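Local coordinates for protein PLP-Dependent L-Arginine Hydroxylase MppP (Streptomyces wadayamensis, PDB 6C9B) that oxidises L-arginine with pyridoxal 5'-phosphate as cofactor, acting as an oxidase rather than an oxygenase, with 4-hydroxy-2-ketoarginine and 2-ketoarginine as products, at residues A64-A67 and Y68-L72; T189-R192 and G193-A196; H199-H202 and Y203-L206; A260-R263 and E264-D268. All blocks are in the same frame, centred on the assembly; numbering follows the deposited sequence.

Interaction 1 (A64-A67 and Y68-L72)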
ATOM      1  N   ALA B  64       9.325  -5.977 -16.211  1.00 26.04           N
ATOM      2  CA  ALA B  64       9.418  -4.705 -15.500  1.00 20.94           C
ATOM      3  C   ALA B  64      10.679  -4.660 -14.642  1.00 22.76           C
ATOM      4  O   ALA B  64      11.438  -3.684 -14.682  1.00 22.99           O
ATOM      5  CB  ALA B  64       8.183  -4.481 -14.634  1.00 22.68           C
ATOM      6  N   HIS B  65      10.945  -5.737 -13.902  1.00 23.22           N
ATOM      7  CA  HIS B  65      12.154  -5.784 -13.090  1.00 23.00           C
ATOM      8  C   HIS B  65      13.405  -5.722 -13.967  1.00 23.58           C
ATOM      9  O   HIS B  65      14.321  -4.927 -13.713  1.00 25.15           O
ATOM     10  CB  HIS B  65      12.177  -7.049 -12.231  1.00 20.93           C
ATOM     11  CG  HIS B  65      11.108  -7.111 -11.179  1.00 23.27           C
ATOM     12  ND1 HIS B  65      10.874  -8.252 -10.434  1.00 23.02           N
ATOM     13  CD2 HIS B  65      10.228  -6.182 -10.734  1.00 21.68           C
ATOM     14  CE1 HIS B  65       9.877  -8.026  -9.596  1.00 22.41           C
ATOM     15  NE2 HIS B  65       9.459  -6.784  -9.765  1.00 21.05           N
ATOM     16  N   GLN B  66      13.469  -6.550 -15.013  1.00 23.38           N
ATOM     17  CA  GLN B  66      14.651  -6.515 -15.873  1.00 25.43           C
ATOM     18  C   GLN B  66      14.886  -5.109 -16.413  1.00 28.46           C
ATOM     19  O   GLN B  66      16.008  -4.595 -16.377  1.00 24.56           O
ATOM     20  CB  GLN B  66      14.528  -7.509 -17.027  1.00 28.36           C
ATOM     21  CG  GLN B  66      15.707  -7.384 -18.002  1.00 41.54           C
ATOM     22  CD  GLN B  66      16.064  -8.694 -18.675  1.00 70.77           C
ATOM     23  OE1 GLN B  66      17.145  -9.244 -18.454  1.00 84.37           O
ATOM     24  NE2 GLN B  66      15.161  -9.197 -19.505  1.00 81.62           N
ATOM     25  N   ALA B  67      13.825  -4.443 -16.852  1.00 23.70           N
ATOM     26  CA  ALA B  67      13.991  -3.122 -17.439  1.00 24.01           C
ATOM     27  C   ALA B  67      14.513  -2.119 -16.420  1.00 24.75           C
ATOM     28  O   ALA B  67      15.403  -1.320 -16.740  1.00 26.19           O
ATOM     29  CB  ALA B  67      12.672  -2.640 -18.048  1.00 26.33           C
ATOM     30  N   TYR B  68      13.960  -2.135 -15.194  1.00 22.57           N
ATOM     31  CA  TYR B  68      14.301  -1.129 -14.188  1.00 20.68           C
ATOM     32  C   TYR B  68      15.708  -1.356 -13.628  1.00 23.11           C
ATOM     33  O   TYR B  68      16.523  -0.427 -13.570  1.00 22.76           O
ATOM     34  CB  TYR B  68      13.245  -1.124 -13.063  1.00 18.64           C
ATOM     35  CG  TYR B  68      13.533  -0.062 -12.029  1.00 22.15           C
ATOM     36  CD1 TYR B  68      13.278   1.287 -12.293  1.00 23.13           C
ATOM     37  CD2 TYR B  68      14.105  -0.391 -10.806  1.00 21.34           C
ATOM     38  CE1 TYR B  68      13.575   2.271 -11.375  1.00 21.85           C
ATOM     39  CE2 TYR B  68      14.419   0.602  -9.882  1.00 19.45           C
ATOM     40  CZ  TYR B  68      14.148   1.923 -10.179  1.00 22.39           C
ATOM     41  OH  TYR B  68      14.456   2.905  -9.296  1.00 23.33           O
ATOM     42  N   PHE B  69      16.009  -2.591 -13.211  1.00 21.54           N
ATOM     43  CA  PHE B  69      17.331  -2.892 -12.659  1.00 21.08           C
ATOM     44  C   PHE B  69      18.436  -2.645 -13.682  1.00 25.47           C
ATOM     45  O   PHE B  69      19.474  -2.070 -13.349  1.00 23.11           O
ATOM     46  CB  PHE B  69      17.377  -4.334 -12.174  1.00 22.00           C
ATOM     47  CG  PHE B  69      16.630  -4.566 -10.893  1.00 21.02           C
ATOM     48  CD1 PHE B  69      17.181  -4.192  -9.685  1.00 25.66           C
ATOM     49  CD2 PHE B  69      15.410  -5.215 -10.896  1.00 24.72           C
ATOM     50  CE1 PHE B  69      16.509  -4.423  -8.509  1.00 25.96           C
ATOM     51  CE2 PHE B  69      14.732  -5.450  -9.718  1.00 24.97           C
ATOM     52  CZ  PHE B  69      15.298  -5.049  -8.520  1.00 25.29           C
ATOM     53  N   THR B  70      18.243  -3.083 -14.930  1.00 25.27           N
ATOM     54  CA  THR B  70      19.301  -2.908 -15.924  1.00 25.33           C
ATOM     55  C   THR B  70      19.487  -1.438 -16.272  1.00 25.95           C
ATOM     56  O   THR B  70      20.621  -0.978 -16.465  1.00 24.63           O
ATOM     57  CB  THR B  70      19.002  -3.725 -17.188  1.00 29.29           C
ATOM     58  OG1 THR B  70      17.815  -3.244 -17.809  1.00 42.46           O
ATOM     59  CG2 THR B  70      18.831  -5.173 -16.848  1.00 27.86           C
ATOM     60  N   LEU B  71      18.388  -0.681 -16.353  1.00 23.49           N
ATOM     61  CA  LEU B  71      18.482   0.753 -16.597  1.00 23.35           C
ATOM     62  C   LEU B  71      19.458   1.412 -15.652  1.00 26.80           C
ATOM     63  O   LEU B  71      20.212   2.315 -16.047  1.00 24.87           O
ATOM     64  CB  LEU B  71      17.110   1.407 -16.427  1.00 23.51           C
ATOM     65  CG  LEU B  71      17.056   2.940 -16.406  1.00 25.04           C
ATOM     66  CD1 LEU B  71      17.276   3.471 -17.798  1.00 24.80           C
ATOM     67  CD2 LEU B  71      15.734   3.453 -15.875  1.00 23.55           C
ATOM     68  N   LEU B  72      19.450   0.985 -14.389  1.00 22.08           N
ATOM     69  CA  LEU B  72      20.214   1.662 -13.352  1.00 24.16           C
ATOM     70  C   LEU B  72      21.464   0.881 -12.935  1.00 22.55           C
ATOM     71  O   LEU B  72      22.028   1.149 -11.868  1.00 24.34           O
ATOM     72  CB  LEU B  72      19.305   1.950 -12.153  1.00 22.84           C
ATOM     73  CG  LEU B  72      18.085   2.843 -12.464  1.00 22.16           C
ATOM     74  CD1 LEU B  72      17.288   3.106 -11.187  1.00 23.48           C
ATOM     75  CD2 LEU B  72      18.485   4.178 -13.107  1.00 22.83           C
TER
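The F69 ring turns its edge to H65, one helical turn back. H65 CB lies at that edge, in the plane of the ring, with F69 CE2 3.9 Å from H65 CB. The carbonyl of H65 sits at the same ring's edge, near its plane, and F69 CD2 is 3.0 Å from H65 O. The F69 side chain leaves with CG beside its backbone N (chi1 -74°), which lays the ring back along the preceding turn. The F69 ring also stacks with Y77. The imidazole of H65 is met only obliquely by F69 CE2, and its NE2 is hydrogen-bonded to S86 OG.

These residues belong to the last turns of helix 57-71, whose i to i+4 bonds run from A64 to L71. F69 N to H65 O is typical of them, at 2.9 Å. L72 is the first residue to leave helical backbone angles, and its own N makes only weak bonds back into the helix.

Q66 O carries two donors. T70 N reaches it at 3.1 Å, and T70 OG1 reaches Q66 O at 2.7 Å from the opposite face of the carbonyl plane. The hydroxyl gets there because OG1 stands between the backbone N and the carbonyl carbon (chi1 64°). This leaves the T70 methyl to meet the side chain of Q66 at an oblique crossing, T70 CG2 being 4.0 Å from Q66 CG. Y68 and A67 face helix 256-291, where S266 touches both. H65 and F69 rest on strands 231-235 and 84-87 through V84, L232 and V234.

Interaction 2 (T189-R192 and G193-A196)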
ATOM      1  N   THR B 189      16.996   2.626  -1.739  1.00 16.45           N
ATOM      2  CA  THR B 189      17.616   3.204  -2.939  1.00 16.62           C
ATOM      3  C   THR B 189      16.603   3.931  -3.825  1.00 20.25           C
ATOM      4  O   THR B 189      16.756   3.993  -5.049  1.00 20.29           O
ATOM      5  CB  THR B 189      18.348   2.108  -3.713  1.00 19.22           C
ATOM      6  OG1 THR B 189      17.446   1.052  -4.037  1.00 20.30           O
ATOM      7  CG2 THR B 189      19.478   1.521  -2.852  1.00 22.37           C
ATOM      8  N   SER B 190      15.589   4.545  -3.207  1.00 18.07           N
ATOM      9  CA  SER B 190      14.572   5.291  -3.938  1.00 16.23           C
ATOM     10  C   SER B 190      15.157   6.305  -4.919  1.00 18.64           C
ATOM     11  O   SER B 190      14.609   6.501  -6.015  1.00 20.43           O
ATOM     12  CB  SER B 190      13.676   6.015  -2.935  1.00 23.12           C
ATOM     13  OG  SER B 190      12.712   6.804  -3.614  1.00 29.14           O
ATOM     14  N   PHE B 191      16.217   7.000  -4.520  1.00 18.06           N
ATOM     15  CA  PHE B 191      16.775   8.070  -5.331  1.00 17.77           C
ATOM     16  C   PHE B 191      17.831   7.561  -6.316  1.00 19.98           C
ATOM     17  O   PHE B 191      18.494   8.374  -6.964  1.00 19.55           O
ATOM     18  CB  PHE B 191      17.392   9.154  -4.437  1.00 20.93           C
ATOM     19  CG  PHE B 191      16.409  10.141  -3.830  1.00 20.70           C
ATOM     20  CD1 PHE B 191      15.051  10.080  -4.068  1.00 38.94           C
ATOM     21  CD2 PHE B 191      16.897  11.184  -3.038  1.00 30.63           C
ATOM     22  CE1 PHE B 191      14.182  11.039  -3.508  1.00 37.24           C
ATOM     23  CE2 PHE B 191      16.053  12.117  -2.484  1.00 41.17           C
ATOM     24  CZ  PHE B 191      14.684  12.049  -2.731  1.00 32.99           C
ATOM     25  N   ARG B 192      17.995   6.244  -6.438  1.00 19.86           N
ATOM     26  CA  ARG B 192      19.049   5.673  -7.274  1.00 21.21           C
ATOM     27  C   ARG B 192      19.079   6.303  -8.664  1.00 20.43           C
ATOM     28  O   ARG B 192      20.144   6.662  -9.171  1.00 20.83           O
ATOM     29  CB  ARG B 192      18.869   4.160  -7.400  1.00 20.44           C
ATOM     30  CG  ARG B 192      20.025   3.504  -8.154  1.00 21.78           C
ATOM     31  CD  ARG B 192      19.719   2.070  -8.536  1.00 20.30           C
ATOM     32  NE  ARG B 192      19.620   1.133  -7.413  1.00 18.85           N
ATOM     33  CZ  ARG B 192      20.649   0.654  -6.723  1.00 21.86           C
ATOM     34  NH1 ARG B 192      20.423  -0.260  -5.794  1.00 22.26           N
ATOM     35  NH2 ARG B 192      21.891   1.088  -6.927  1.00 22.34           N
ATOM     36  N   GLY B 193      17.918   6.416  -9.312  1.00 18.69           N
ATOM     37  CA  GLY B 193      17.914   6.834 -10.707  1.00 19.34           C
ATOM     38  C   GLY B 193      18.427   8.241 -10.959  1.00 22.39           C
ATOM     39  O   GLY B 193      18.836   8.546 -12.090  1.00 24.05           O
ATOM     40  N   PHE B 194      18.460   9.089  -9.935  1.00 19.38           N
ATOM     41  CA  PHE B 194      18.895  10.465 -10.129  1.00 19.79           C
ATOM     42  C   PHE B 194      20.407  10.650 -10.223  1.00 24.59           C
ATOM     43  O   PHE B 194      20.852  11.657 -10.793  1.00 23.68           O
ATOM     44  CB  PHE B 194      18.376  11.362  -9.009  1.00 19.54           C
ATOM     45  CG  PHE B 194      16.909  11.559  -9.056  1.00 19.82           C
ATOM     46  CD1 PHE B 194      16.316  12.280 -10.084  1.00 23.59           C
ATOM     47  CD2 PHE B 194      16.108  10.981  -8.101  1.00 23.25           C
ATOM     48  CE1 PHE B 194      14.948  12.422 -10.125  1.00 25.12           C
ATOM     49  CE2 PHE B 194      14.734  11.133  -8.152  1.00 24.66           C
ATOM     50  CZ  PHE B 194      14.172  11.844  -9.147  1.00 21.44           C
ATOM     51  N   ASP B 195      21.217   9.745  -9.680  1.00 22.18           N
ATOM     52  CA  ASP B 195      22.649   9.993  -9.545  1.00 20.79           C
ATOM     53  C   ASP B 195      23.432   8.796 -10.075  1.00 25.35           C
ATOM     54  O   ASP B 195      23.369   7.706  -9.498  1.00 22.92           O
ATOM     55  CB  ASP B 195      22.992  10.280  -8.082  1.00 21.89           C
ATOM     56  CG  ASP B 195      24.362  10.904  -7.918  1.00 25.56           C
ATOM     57  OD1 ASP B 195      25.251  10.625  -8.757  1.00 31.68           O
ATOM     58  OD2 ASP B 195      24.526  11.686  -6.956  1.00 28.85           O
ATOM     59  N   ALA B 196      24.165   9.010 -11.175  1.00 27.42           N
ATOM     60  CA  ALA B 196      24.954   7.954 -11.801  1.00 25.59           C
ATOM     61  C   ALA B 196      26.007   7.386 -10.861  1.00 23.88           C
ATOM     62  O   ALA B 196      26.467   6.254 -11.066  1.00 25.92           O
ATOM     63  CB  ALA B 196      25.623   8.501 -13.067  1.00 29.03           C
TER
HETATM   64  O   HOH W   1      15.367   5.521  -8.582  1.00 23.66           O
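This is a local aromatic pair, F191 with F194, across a buried turn in the loop between strand 184-188 and helix 202-209. The rings form an offset edge-to-face pair. The edge of F194 points toward the face of F191, with centroids 5.9 Å apart and planes at 88°. The nearest carbons are F191 CD1 and F194 CE2, 4.2 Å apart. F194 keeps CG beside its backbone N (chi1 -69°), and this turns the ring back toward F191.

The backbone brings the two residues together. A type I turn from T189 to R192 is closed by R192 N to T189 O at 2.9 Å. The turn runs straight into a short 3-10 segment that begins at R192, and there F194 N bonds F191 O at 3.1 Å. F194 N stands above the carbonyl plane of F191. D195 N adds a weak bond to R192 O. One water ties the two halves together: it donates to S190 O at 2.9 Å and accepts from G193 N at 2.8 Å.

The R192 chain bends before its guanidinium, which is held by a salt bridge to E217 and a bond to A198 O. R192 O accepts from H199 NE2. The F191 side chain lies about 5 Å from the bound product. F191 also touches S307, while F194 packs on L277 and I281 of helix 256-291. T189 pairs through its backbone with I216 of strand 212-218.

Interaction 3 (H199-H202 and Y203-L206)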
ATOM      1  N   HIS B 199      24.965   4.057  -9.679  1.00 22.61           N
ATOM      2  CA  HIS B 199      24.628   3.065 -10.693  1.00 21.67           C
ATOM      3  C   HIS B 199      25.677   1.979 -10.831  1.00 23.05           C
ATOM      4  O   HIS B 199      25.542   1.121 -11.704  1.00 25.75           O
ATOM      5  CB  HIS B 199      24.401   3.731 -12.046  1.00 25.46           C
ATOM      6  CG  HIS B 199      23.237   4.672 -12.051  1.00 24.56           C
ATOM      7  ND1 HIS B 199      22.855   5.384 -13.172  1.00 23.44           N
ATOM      8  CD2 HIS B 199      22.389   5.037 -11.059  1.00 21.42           C
ATOM      9  CE1 HIS B 199      21.826   6.155 -12.858  1.00 22.90           C
ATOM     10  NE2 HIS B 199      21.518   5.953 -11.586  1.00 24.14           N
ATOM     11  N   TYR B 200      26.698   1.963  -9.981  1.00 21.39           N
ATOM     12  CA  TYR B 200      27.510   0.765  -9.885  1.00 27.33           C
ATOM     13  C   TYR B 200      26.649  -0.360  -9.318  1.00 29.43           C
ATOM     14  O   TYR B 200      25.642  -0.117  -8.649  1.00 25.19           O
ATOM     15  CB  TYR B 200      28.739   1.019  -9.023  1.00 29.02           C
ATOM     16  CG  TYR B 200      28.469   1.250  -7.556  1.00 21.32           C
ATOM     17  CD1 TYR B 200      28.334   0.170  -6.685  1.00 21.03           C
ATOM     18  CD2 TYR B 200      28.371   2.535  -7.026  1.00 24.18           C
ATOM     19  CE1 TYR B 200      28.121   0.364  -5.332  1.00 20.69           C
ATOM     20  CE2 TYR B 200      28.134   2.738  -5.661  1.00 23.01           C
ATOM     21  CZ  TYR B 200      28.001   1.633  -4.838  1.00 22.33           C
ATOM     22  OH  TYR B 200      27.804   1.771  -3.493  1.00 22.53           O
ATOM     23  N   ASP B 201      27.024  -1.598  -9.625  1.00 23.31           N
ATOM     24  CA  ASP B 201      26.164  -2.748  -9.320  1.00 25.64           C
ATOM     25  C   ASP B 201      26.226  -3.052  -7.822  1.00 23.07           C
ATOM     26  O   ASP B 201      27.217  -3.591  -7.324  1.00 24.73           O
ATOM     27  CB  ASP B 201      26.609  -3.953 -10.145  1.00 28.46           C
ATOM     28  CG  ASP B 201      25.639  -5.110 -10.060  1.00 31.46           C
ATOM     29  OD1 ASP B 201      24.867  -5.183  -9.079  1.00 27.18           O
ATOM     30  OD2 ASP B 201      25.628  -5.937 -10.999  1.00 27.52           O
ATOM     31  N   HIS B 202      25.173  -2.680  -7.086  1.00 20.70           N
ATOM     32  CA  HIS B 202      25.136  -2.888  -5.633  1.00 19.70           C
ATOM     33  C   HIS B 202      24.964  -4.353  -5.278  1.00 23.19           C
ATOM     34  O   HIS B 202      25.473  -4.818  -4.250  1.00 22.98           O
ATOM     35  CB  HIS B 202      23.973  -2.101  -5.009  1.00 19.67           C
ATOM     36  CG  HIS B 202      24.185  -0.618  -4.967  1.00 19.46           C
ATOM     37  ND1 HIS B 202      24.746   0.088  -6.010  1.00 23.62           N
ATOM     38  CD2 HIS B 202      23.869   0.298  -4.018  1.00 19.87           C
ATOM     39  CE1 HIS B 202      24.809   1.366  -5.687  1.00 23.22           C
ATOM     40  NE2 HIS B 202      24.285   1.524  -4.484  1.00 21.41           N
ATOM     41  N   TYR B 203      24.234  -5.088  -6.102  1.00 20.50           N
ATOM     42  CA  TYR B 203      23.992  -6.493  -5.808  1.00 22.72           C
ATOM     43  C   TYR B 203      25.266  -7.310  -5.944  1.00 24.35           C
ATOM     44  O   TYR B 203      25.491  -8.247  -5.169  1.00 24.88           O
ATOM     45  CB  TYR B 203      22.867  -7.004  -6.709  1.00 21.14           C
ATOM     46  CG  TYR B 203      21.588  -6.274  -6.398  1.00 19.76           C
ATOM     47  CD1 TYR B 203      20.782  -6.692  -5.357  1.00 19.36           C
ATOM     48  CD2 TYR B 203      21.208  -5.128  -7.110  1.00 20.22           C
ATOM     49  CE1 TYR B 203      19.612  -6.014  -5.025  1.00 21.36           C
ATOM     50  CE2 TYR B 203      20.034  -4.444  -6.778  1.00 21.91           C
ATOM     51  CZ  TYR B 203      19.252  -4.908  -5.723  1.00 19.91           C
ATOM     52  OH  TYR B 203      18.101  -4.277  -5.352  1.00 19.56           O
ATOM     53  N   ALA B 204      26.128  -6.945  -6.894  1.00 23.81           N
ATOM     54  CA  ALA B 204      27.417  -7.611  -7.012  1.00 22.15           C
ATOM     55  C   ALA B 204      28.240  -7.417  -5.751  1.00 25.76           C
ATOM     56  O   ALA B 204      28.839  -8.368  -5.238  1.00 28.97           O
ATOM     57  CB  ALA B 204      28.152  -7.077  -8.239  1.00 25.26           C
ATOM     58  N   VAL B 205      28.253  -6.192  -5.223  1.00 22.21           N
ATOM     59  CA  VAL B 205      28.973  -5.912  -3.980  1.00 22.48           C
ATOM     60  C   VAL B 205      28.391  -6.734  -2.841  1.00 24.53           C
ATOM     61  O   VAL B 205      29.116  -7.402  -2.093  1.00 24.87           O
ATOM     62  CB  VAL B 205      28.934  -4.406  -3.661  1.00 22.56           C
ATOM     63  CG1 VAL B 205      29.620  -4.131  -2.324  1.00 22.45           C
ATOM     64  CG2 VAL B 205      29.607  -3.603  -4.785  1.00 26.29           C
ATOM     65  N   LEU B 206      27.071  -6.698  -2.686  1.00 21.33           N
ATOM     66  CA  LEU B 206      26.444  -7.392  -1.562  1.00 22.28           C
ATOM     67  C   LEU B 206      26.665  -8.894  -1.633  1.00 23.58           C
ATOM     68  O   LEU B 206      26.959  -9.538  -0.614  1.00 24.52           O
ATOM     69  CB  LEU B 206      24.946  -7.089  -1.539  1.00 23.90           C
ATOM     70  CG  LEU B 206      24.618  -5.642  -1.215  1.00 20.55           C
ATOM     71  CD1 LEU B 206      23.165  -5.375  -1.519  1.00 19.09           C
ATOM     72  CD2 LEU B 206      24.960  -5.275   0.230  1.00 20.58           C
TER
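D201 OD1 caps the helix that follows it by accepting from A204 N at 3.1 Å. The N-H points at the oxygen with an angle of 159° and meets it from above the carboxylate plane, 70° out of it. D201 CG is anti to the backbone N (chi1 -171°), which swings the carboxylate round to the first turn. Y203 N is also near, 3.0 Å from D201 OD1. The other oxygen, D201 OD2, is taken by the backbone N of G76, so both carboxylate oxygens have a backbone donor. Carbon atoms join in: A204 CB packs 3.7 Å from D201 CG.

The H202 carbonyl starts the regular helix bonding, with L206 N donating to H202 O at 2.9 Å. L206 CG also rests 3.3 Å from H202 O. The imidazole of H202 reaches back to Y200. Its ND1 donates to Y200 O at 2.8 Å, and that oxygen lies in the imidazole plane. Q74 serves this turn twice: its NE2 donates to Y200 O, and its OE1 accepts from H202 N. H202 CE1 lies over one face of the Y200 ring, toward the rim.

The phenol groups have partners too. Y200 OH bonds L166 O, and Y203 OH bonds E217 OE1. Y200 CE1 and V205 CG2 make an apolar contact of 4.3 Å. V205 CG2 also lies 3.5 Å from D201 O. D201 thus acts as the N-cap of helix 202-209, the familiar way in which an aspartate just before a helix satisfies an N-H of its first turn.

Interaction 4 (A260-R263 and E264-D268)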
ATOM      1  N   ALA B 260       3.462  -3.062 -16.096  1.00 21.19           N
ATOM      2  CA  ALA B 260       3.626  -2.714 -17.507  1.00 27.38           C
ATOM      3  C   ALA B 260       4.071  -1.265 -17.655  1.00 24.42           C
ATOM      4  O   ALA B 260       4.952  -0.954 -18.463  1.00 23.32           O
ATOM      5  CB  ALA B 260       2.321  -2.955 -18.263  1.00 24.67           C
ATOM      6  N   LEU B 261       3.486  -0.361 -16.871  1.00 24.71           N
ATOM      7  CA  LEU B 261       3.908   1.033 -16.934  1.00 22.31           C
ATOM      8  C   LEU B 261       5.369   1.188 -16.535  1.00 21.85           C
ATOM      9  O   LEU B 261       6.111   1.946 -17.170  1.00 24.76           O
ATOM     10  CB  LEU B 261       3.007   1.900 -16.048  1.00 20.50           C
ATOM     11  CG  LEU B 261       1.656   2.290 -16.618  1.00 34.26           C
ATOM     12  CD1 LEU B 261       0.811   2.942 -15.545  1.00 29.03           C
ATOM     13  CD2 LEU B 261       1.868   3.266 -17.776  1.00 51.41           C
ATOM     14  N   ILE B 262       5.798   0.493 -15.479  1.00 22.38           N
ATOM     15  CA  ILE B 262       7.188   0.580 -15.052  1.00 22.09           C
ATOM     16  C   ILE B 262       8.103   0.091 -16.160  1.00 25.01           C
ATOM     17  O   ILE B 262       9.171   0.666 -16.424  1.00 21.79           O
ATOM     18  CB  ILE B 262       7.383  -0.238 -13.770  1.00 20.86           C
ATOM     19  CG1 ILE B 262       6.677   0.452 -12.608  1.00 21.97           C
ATOM     20  CG2 ILE B 262       8.880  -0.435 -13.485  1.00 23.23           C
ATOM     21  CD1 ILE B 262       6.570  -0.412 -11.364  1.00 24.03           C
ATOM     22  N   ARG B 263       7.707  -0.996 -16.812  1.00 21.74           N
ATOM     23  CA  ARG B 263       8.488  -1.514 -17.928  1.00 25.10           C
ATOM     24  C   ARG B 263       8.632  -0.463 -19.024  1.00 27.39           C
ATOM     25  O   ARG B 263       9.730  -0.231 -19.536  1.00 25.90           O
ATOM     26  CB  ARG B 263       7.811  -2.770 -18.477  1.00 23.73           C
ATOM     27  CG  ARG B 263       8.544  -3.465 -19.624  1.00 29.09           C
ATOM     28  CD  ARG B 263       7.643  -4.512 -20.232  1.00 29.11           C
ATOM     29  NE  ARG B 263       6.508  -3.890 -20.924  1.00 29.59           N
ATOM     30  CZ  ARG B 263       5.362  -4.504 -21.189  1.00 28.70           C
ATOM     31  NH1 ARG B 263       5.176  -5.772 -20.857  1.00 33.08           N
ATOM     32  NH2 ARG B 263       4.392  -3.843 -21.793  1.00 30.30           N
ATOM     33  N   GLU B 264       7.522   0.183 -19.404  1.00 22.80           N
ATOM     34  CA  GLU B 264       7.563   1.137 -20.511  1.00 23.93           C
ATOM     35  C   GLU B 264       8.328   2.401 -20.138  1.00 24.50           C
ATOM     36  O   GLU B 264       9.115   2.913 -20.946  1.00 27.43           O
ATOM     37  CB  GLU B 264       6.146   1.478 -20.957  1.00 27.07           C
ATOM     38  CG  GLU B 264       5.387   0.292 -21.503  1.00 29.96           C
ATOM     39  CD  GLU B 264       6.115  -0.370 -22.658  1.00 38.33           C
ATOM     40  OE1 GLU B 264       6.565   0.344 -23.584  1.00 40.53           O
ATOM     41  OE2 GLU B 264       6.274  -1.606 -22.616  1.00 33.79           O
ATOM     42  N   PHE B 265       8.117   2.922 -18.931  1.00 22.34           N
ATOM     43  CA  PHE B 265       8.848   4.117 -18.514  1.00 22.65           C
ATOM     44  C   PHE B 265      10.341   3.823 -18.398  1.00 24.31           C
ATOM     45  O   PHE B 265      11.177   4.679 -18.723  1.00 24.04           O
ATOM     46  CB  PHE B 265       8.285   4.653 -17.184  1.00 24.02           C
ATOM     47  CG  PHE B 265       7.175   5.671 -17.367  1.00 21.32           C
ATOM     48  CD1 PHE B 265       5.903   5.275 -17.752  1.00 25.60           C
ATOM     49  CD2 PHE B 265       7.424   7.018 -17.179  1.00 24.45           C
ATOM     50  CE1 PHE B 265       4.893   6.226 -17.954  1.00 28.28           C
ATOM     51  CE2 PHE B 265       6.418   7.973 -17.374  1.00 22.42           C
ATOM     52  CZ  PHE B 265       5.165   7.573 -17.757  1.00 23.70           C
ATOM     53  N   SER B 266      10.685   2.610 -17.949  1.00 24.08           N
ATOM     54  CA  SER B 266      12.082   2.211 -17.859  1.00 23.03           C
ATOM     55  C   SER B 266      12.713   2.124 -19.236  1.00 27.10           C
ATOM     56  O   SER B 266      13.859   2.531 -19.416  1.00 28.26           O
ATOM     57  CB  SER B 266      12.214   0.862 -17.155  1.00 22.50           C
ATOM     58  OG  SER B 266      11.888   0.966 -15.791  1.00 23.80           O
ATOM     59  N   ARG B 267      11.979   1.602 -20.221  1.00 24.83           N
ATOM     60  CA  ARG B 267      12.542   1.509 -21.565  1.00 30.39           C
ATOM     61  C   ARG B 267      12.728   2.890 -22.188  1.00 28.90           C
ATOM     62  O   ARG B 267      13.719   3.139 -22.884  1.00 32.06           O
ATOM     63  CB  ARG B 267      11.649   0.614 -22.428  1.00 31.54           C
ATOM     64  CG  ARG B 267      11.718  -0.849 -21.971  1.00 39.56           C
ATOM     65  CD  ARG B 267      10.757  -1.782 -22.701  1.00 43.06           C
ATOM     66  NE  ARG B 267      11.024  -3.182 -22.340  1.00 44.64           N
ATOM     67  CZ  ARG B 267      10.273  -4.216 -22.710  1.00 46.16           C
ATOM     68  NH1 ARG B 267       9.193  -4.030 -23.459  1.00 41.94           N
ATOM     69  NH2 ARG B 267      10.603  -5.441 -22.327  1.00 63.05           N
ATOM     70  N   ASP B 268      11.772   3.796 -21.965  1.00 28.24           N
ATOM     71  CA  ASP B 268      11.912   5.163 -22.448  1.00 30.57           C
ATOM     72  C   ASP B 268      13.115   5.838 -21.800  1.00 28.31           C
ATOM     73  O   ASP B 268      13.858   6.585 -22.461  1.00 27.27           O
ATOM     74  CB  ASP B 268      10.629   5.938 -22.148  1.00 30.35           C
ATOM     75  CG  ASP B 268      10.753   7.400 -22.428  1.00 28.62           C
ATOM     76  OD1 ASP B 268      10.566   7.792 -23.593  1.00 31.56           O
ATOM     77  OD2 ASP B 268      11.055   8.169 -21.500  1.00 29.01           O
TER
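R263 lies alongside its neighbour E264 and against R267, one helical turn on. Its CB lies beside E264 N. CG is anti to the backbone N (chi1 -178°) and sits over the centre of one face of the R267 guanidinium, with R263 CG 3.6 Å from R267 CZ. R263 CD follows over the same group, 3.6 Å from R267 NH1. The chain then bends, and the guanidinium turns side-on to E264. R263 NE donates to E264 OE2 at 2.9 Å, and R263 NH2 donates to E264 OE2 at 3.0 Å. Both bonds go to one oxygen and meet it on its anti side. The carboxylate stands at 81° to the guanidinium. R263 NH1 makes salt bridges to E51 and E63, and R55 NH1 is a like charge close to it.

R267 NH1 makes only a long salt bridge to E264 OE2, at 3.9 Å. The two guanidinium planes are 16° apart. E264 OE2, shared by R263 and R267, would be expected to ease their like charges.

On another side of the helix I262 O takes two donors. S266 N reaches it at 2.9 Å, and S266 OG reaches I262 O at 2.8 Å from the opposite face of the carbonyl plane. L261 CD2 touches F265 CE1 at 4.2 Å.

All of this belongs to helix 256-291. L261 and E264 face I41 of helix 36-43 and L48 of helix 45-54, while F265 meets the W223 ring. A260 packs on I60 of helix 57-71.

The four interactions follow one another along the chain, all within the class I and II aminotransferase region. Interactions 1 and 4 lie on helices 57-71 and 256-291, which pack together, with contact centres about 9 Å apart. L72, at the end of interaction 1, touches R192 and G193 of interaction 2 and H199 of interaction 3. Interactions 2 and 3 share the connection from strand 184-188 to helix 202-209, leading on to strand 212-218 of the seven-stranded sheet. Interactions 3 and 4 are farthest apart, about 22 Å between centres. Interaction 2 stands nearest the bound product; the other three lie away from the ligand and metal sites. L72 packs the C-terminal end of helix 57-71 against its loop.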